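Local coordinates for putative uncharacterized protein (Chaetomium thermophilum, PDB 5T8V), which probably loads cohesin onto chromatin as the HEAT-repeat cohesin loader Scc2, of which this chain is the C-terminal fragment, at residues Arg376-Val387 against Leu426-Met435. Sequence-based numbering, arbitrary orientation.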
loop_
_atom_site.group_PDB
_atom_site.type_symbol
_atom_site.label_atom_id
_atom_site.label_comp_id
_atom_site.label_asym_id
_atom_site.label_seq_id
_atom_site.Cartn_x
_atom_site.Cartn_y
_atom_site.Cartn_z
ATOM N N ARG A 376 -17.311 8.106 -31.686
ATOM C CA ARG A 376 -16.671 6.976 -31.026
ATOM C C ARG A 376 -15.710 6.248 -31.961
ATOM O O ARG A 376 -14.678 5.740 -31.510
ATOM C CB ARG A 376 -17.733 6.016 -30.497
ATOM C CG ARG A 376 -17.162 4.827 -29.740
ATOM C CD ARG A 376 -18.250 4.004 -29.078
ATOM N NE ARG A 376 -19.369 3.745 -29.980
ATOM C CZ ARG A 376 -19.316 2.922 -31.023
ATOM N NH1 ARG A 376 -20.390 2.751 -31.784
ATOM N NH2 ARG A 376 -18.193 2.275 -31.315
ATOM N N ASN A 377 -16.023 6.186 -33.258
ATOM C CA ASN A 377 -15.125 5.525 -34.201
ATOM C C ASN A 377 -13.792 6.259 -34.300
ATOM O O ASN A 377 -12.724 5.635 -34.292
ATOM C CB ASN A 377 -15.784 5.429 -35.578
ATOM C CG ASN A 377 -16.842 4.350 -35.646
ATOM O OD1 ASN A 377 -16.894 3.459 -34.800
ATOM N ND2 ASN A 377 -17.691 4.420 -36.663
ATOM N N ASN A 378 -13.834 7.589 -34.404
ATOM C CA ASN A 378 -12.599 8.362 -34.476
ATOM C C ASN A 378 -11.805 8.236 -33.179
ATOM O O ASN A 378 -10.603 7.917 -33.188
ATOM C CB ASN A 378 -12.925 9.827 -34.773
ATOM C CG ASN A 378 -13.726 9.997 -36.051
ATOM O OD1 ASN A 378 -13.578 9.229 -37.001
ATOM N ND2 ASN A 378 -14.582 11.010 -36.079
ATOM N N ALA A 379 -12.471 8.480 -32.045
ATOM C CA ALA A 379 -11.809 8.328 -30.755
ATOM C C ALA A 379 -11.145 6.962 -30.642
ATOM O O ALA A 379 -10.017 6.845 -30.146
ATOM C CB ALA A 379 -12.817 8.533 -29.626
ATOM N N SER A 380 -11.820 5.918 -31.128
ATOM C CA SER A 380 -11.255 4.578 -31.053
ATOM C C SER A 380 -10.070 4.417 -31.995
ATOM O O SER A 380 -9.125 3.696 -31.666
ATOM C CB SER A 380 -12.321 3.529 -31.359
ATOM O OG SER A 380 -12.684 3.558 -32.725
ATOM N N TYR A 381 -10.096 5.060 -33.168
ATOM C CA TYR A 381 -8.891 5.109 -33.993
ATOM C C TYR A 381 -7.708 5.598 -33.166
ATOM O O TYR A 381 -6.659 4.939 -33.089
ATOM C CB TYR A 381 -9.098 6.025 -35.205
ATOM C CG TYR A 381 -10.133 5.565 -36.213
ATOM C CD1 TYR A 381 -10.440 4.221 -36.371
ATOM C CD2 TYR A 381 -10.799 6.484 -37.017
ATOM C CE1 TYR A 381 -11.384 3.807 -37.300
ATOM C CE2 TYR A 381 -11.745 6.079 -37.942
ATOM C CZ TYR A 381 -12.032 4.740 -38.080
ATOM O OH TYR A 381 -12.972 4.333 -38.999
ATOM N N VAL A 382 -7.877 6.749 -32.511
ATOM C CA VAL A 382 -6.789 7.318 -31.717
ATOM C C VAL A 382 -6.327 6.324 -30.654
ATOM O O VAL A 382 -5.154 5.927 -30.607
ATOM C CB VAL A 382 -7.228 8.650 -31.083
ATOM C CG1 VAL A 382 -6.099 9.248 -30.252
ATOM C CG2 VAL A 382 -7.677 9.632 -32.155
ATOM N N ILE A 383 -7.251 5.907 -29.783
ATOM C CA ILE A 383 -6.872 5.105 -28.620
ATOM C C ILE A 383 -6.232 3.793 -29.058
ATOM O O ILE A 383 -5.192 3.379 -28.530
ATOM C CB ILE A 383 -8.098 4.868 -27.719
ATOM C CG1 ILE A 383 -8.650 6.206 -27.214
ATOM C CG2 ILE A 383 -7.756 3.950 -26.552
ATOM C CD1 ILE A 383 -7.657 7.050 -26.424
ATOM N N LYS A 384 -6.847 3.116 -30.028
ATOM C CA LYS A 384 -6.273 1.883 -30.550
ATOM C C LYS A 384 -4.844 2.106 -31.018
ATOM O O LYS A 384 -3.945 1.315 -30.711
ATOM C CB LYS A 384 -7.133 1.339 -31.691
ATOM C CG LYS A 384 -8.309 0.495 -31.226
ATOM C CD LYS A 384 -9.405 0.416 -32.283
ATOM C CE LYS A 384 -8.931 -0.266 -33.561
ATOM N NZ LYS A 384 -9.929 -0.126 -34.663
ATOM N N PHE A 385 -4.605 3.191 -31.755
ATOM C CA PHE A 385 -3.252 3.432 -32.244
ATOM C C PHE A 385 -2.273 3.613 -31.087
ATOM O O PHE A 385 -1.275 2.884 -30.978
ATOM C CB PHE A 385 -3.230 4.649 -33.168
ATOM C CG PHE A 385 -1.927 4.828 -33.885
ATOM C CD1 PHE A 385 -1.606 4.027 -34.968
ATOM C CD2 PHE A 385 -1.019 5.789 -33.474
ATOM C CE1 PHE A 385 -0.404 4.183 -35.629
ATOM C CE2 PHE A 385 0.184 5.950 -34.136
ATOM C CZ PHE A 385 0.490 5.145 -35.213
ATOM N N ILE A 386 -2.550 4.571 -30.195
ATOM C CA ILE A 386 -1.541 4.951 -29.209
ATOM C C ILE A 386 -1.305 3.828 -28.203
ATOM O O ILE A 386 -0.167 3.596 -27.780
ATOM C CB ILE A 386 -1.917 6.273 -28.512
ATOM C CG1 ILE A 386 -3.295 6.190 -27.848
ATOM C CG2 ILE A 386 -1.851 7.426 -29.515
ATOM C CD1 ILE A 386 -3.620 7.403 -26.972
ATOM N N VAL A 387 -2.358 3.114 -27.800
ATOM C CA VAL A 387 -2.151 1.968 -26.916
ATOM C C VAL A 387 -1.390 0.874 -27.651
ATOM O O VAL A 387 -0.407 0.319 -27.141
ATOM C CB VAL A 387 -3.494 1.445 -26.373
ATOM C CG1 VAL A 387 -3.273 0.207 -25.503
ATOM C CG2 VAL A 387 -4.202 2.527 -25.573
ATOM N N LEU A 426 -14.524 11.487 -24.018
ATOM C CA LEU A 426 -14.726 10.342 -24.900
ATOM C C LEU A 426 -13.432 9.556 -25.081
ATOM O O LEU A 426 -13.416 8.323 -24.954
ATOM C CB LEU A 426 -15.268 10.817 -26.250
ATOM C CG LEU A 426 -15.491 9.746 -27.319
ATOM C CD1 LEU A 426 -16.344 8.604 -26.795
ATOM C CD2 LEU A 426 -16.136 10.373 -28.543
ATOM N N LEU A 427 -12.334 10.258 -25.369
ATOM C CA LEU A 427 -11.038 9.600 -25.474
ATOM C C LEU A 427 -10.670 8.914 -24.165
ATOM O O LEU A 427 -10.255 7.748 -24.153
ATOM C CB LEU A 427 -9.975 10.624 -25.869
ATOM C CG LEU A 427 -10.111 11.184 -27.286
ATOM C CD1 LEU A 427 -9.362 12.493 -27.418
ATOM C CD2 LEU A 427 -9.596 10.175 -28.297
ATOM N N LEU A 428 -10.829 9.625 -23.046
ATOM C CA LEU A 428 -10.540 9.037 -21.743
ATOM C C LEU A 428 -11.478 7.882 -21.429
ATOM O O LEU A 428 -11.076 6.918 -20.771
ATOM C CB LEU A 428 -10.639 10.106 -20.655
ATOM C CG LEU A 428 -9.536 11.164 -20.651
ATOM C CD1 LEU A 428 -9.934 12.339 -19.767
ATOM C CD2 LEU A 428 -8.226 10.562 -20.179
ATOM N N ARG A 429 -12.732 7.962 -21.877
ATOM C CA ARG A 429 -13.682 6.882 -21.637
ATOM C C ARG A 429 -13.240 5.606 -22.340
ATOM O O ARG A 429 -13.164 4.537 -21.724
ATOM C CB ARG A 429 -15.077 7.291 -22.108
ATOM C CG ARG A 429 -16.165 6.264 -21.817
ATOM C CD ARG A 429 -17.255 6.292 -22.877
ATOM N NE ARG A 429 -17.860 7.614 -23.013
ATOM C CZ ARG A 429 -18.720 7.946 -23.969
ATOM N NH1 ARG A 429 -19.081 7.058 -24.885
ATOM N NH2 ARG A 429 -19.218 9.173 -24.013
ATOM N N LEU A 430 -12.950 5.699 -23.639
ATOM C CA LEU A 430 -12.532 4.508 -24.373
ATOM C C LEU A 430 -11.200 3.984 -23.852
ATOM O O LEU A 430 -11.006 2.766 -23.731
ATOM C CB LEU A 430 -12.450 4.818 -25.865
ATOM C CG LEU A 430 -13.758 5.304 -26.492
ATOM C CD1 LEU A 430 -13.549 5.615 -27.957
ATOM C CD2 LEU A 430 -14.867 4.284 -26.323
ATOM N N LEU A 431 -10.272 4.884 -23.529
ATOM C CA LEU A 431 -9.009 4.451 -22.946
ATOM C C LEU A 431 -9.247 3.686 -21.650
ATOM O O LEU A 431 -8.652 2.625 -21.423
ATOM C CB LEU A 431 -8.107 5.662 -22.709
ATOM C CG LEU A 431 -6.599 5.408 -22.715
ATOM C CD1 LEU A 431 -5.847 6.706 -22.937
ATOM C CD2 LEU A 431 -6.151 4.768 -21.423
ATOM N N MET A 432 -10.136 4.198 -20.798
ATOM C CA MET A 432 -10.424 3.540 -19.529
ATOM C C MET A 432 -11.035 2.163 -19.754
ATOM O O MET A 432 -10.595 1.172 -19.159
ATOM C CB MET A 432 -11.351 4.422 -18.690
ATOM C CG MET A 432 -11.823 3.782 -17.396
ATOM S SD MET A 432 -13.309 2.782 -17.609
ATOM C CE MET A 432 -14.533 4.052 -17.930
ATOM N N LEU A 433 -12.060 2.079 -20.605
ATOM C CA LEU A 433 -12.648 0.780 -20.918
ATOM C C LEU A 433 -11.583 -0.198 -21.390
ATOM O O LEU A 433 -11.591 -1.377 -21.010
ATOM C CB LEU A 433 -13.734 0.935 -21.981
ATOM C CG LEU A 433 -14.947 1.786 -21.598
ATOM C CD1 LEU A 433 -15.874 1.958 -22.794
ATOM C CD2 LEU A 433 -15.697 1.179 -20.417
ATOM N N MET A 434 -10.644 0.279 -22.209
ATOM C CA MET A 434 -9.609 -0.603 -22.730
ATOM C C MET A 434 -8.674 -1.078 -21.625
ATOM O O MET A 434 -8.280 -2.251 -21.601
ATOM C CB MET A 434 -8.829 0.114 -23.826
ATOM C CG MET A 434 -7.821 -0.769 -24.537
ATOM S SD MET A 434 -7.276 -0.065 -26.097
ATOM C CE MET A 434 -8.777 -0.200 -27.069
ATOM N N MET A 435 -8.302 -0.188 -20.701
ATOM C CA MET A 435 -7.393 -0.590 -19.631
ATOM C C MET A 435 -8.068 -1.553 -18.663
ATOM O O MET A 435 -7.469 -2.559 -18.264
ATOM C CB MET A 435 -6.871 0.642 -18.892
ATOM C CG MET A 435 -6.060 1.575 -19.770
ATOM S SD MET A 435 -4.702 0.743 -20.615
ATOM C CE MET A 435 -4.555 1.750 -22.088
#
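Arg-376 lays its aliphatic CG across the end of Leu-430 at about a right angle, opening an apolar helix-helix contact; the axes of the two short segments pass 9.2 Å apart with a crossing angle of -55°. The backbones are nearest at Ala-379, CA to Leu-427 CA 5.5 Å; Ala-379 CB packs on Leu-430 CD1 and Leu-426 CG. Leu-430 is a knob among Arg-376, Ala-379, Ser-380 and Ile-383. Val-382 CB touches Leu-427 CD2 at 4.0 Å. Ile-383 returns the knob, seated among Leu-427, Leu-430, Leu-431 and Met-434. With CG2 anti to the backbone N (chi1 -61°), that methyl rests over the Leu-431 backbone, while CD1 meets Leu-431 CD1 at 3.9 Å. Shortened to an alanine, Ile-383 would lose CG1, CG2 and CD1, which would probably leave that seat poorly filled. Val-387 faces Met-435 tip to tip, CG2 to CE 3.6 Å; its side chain and that of Met-434 slide past each other in opposite directions, SD beside both Val-387 methyls. The contact joins helices 357-391 and 423-440 of the HEAT-repeat solenoid; helix 305-315 packs on Val-382, Leu-426 and Leu-427, helix 402-414 on Leu-427 and Leu-431, and helix 272-282 on Val-382.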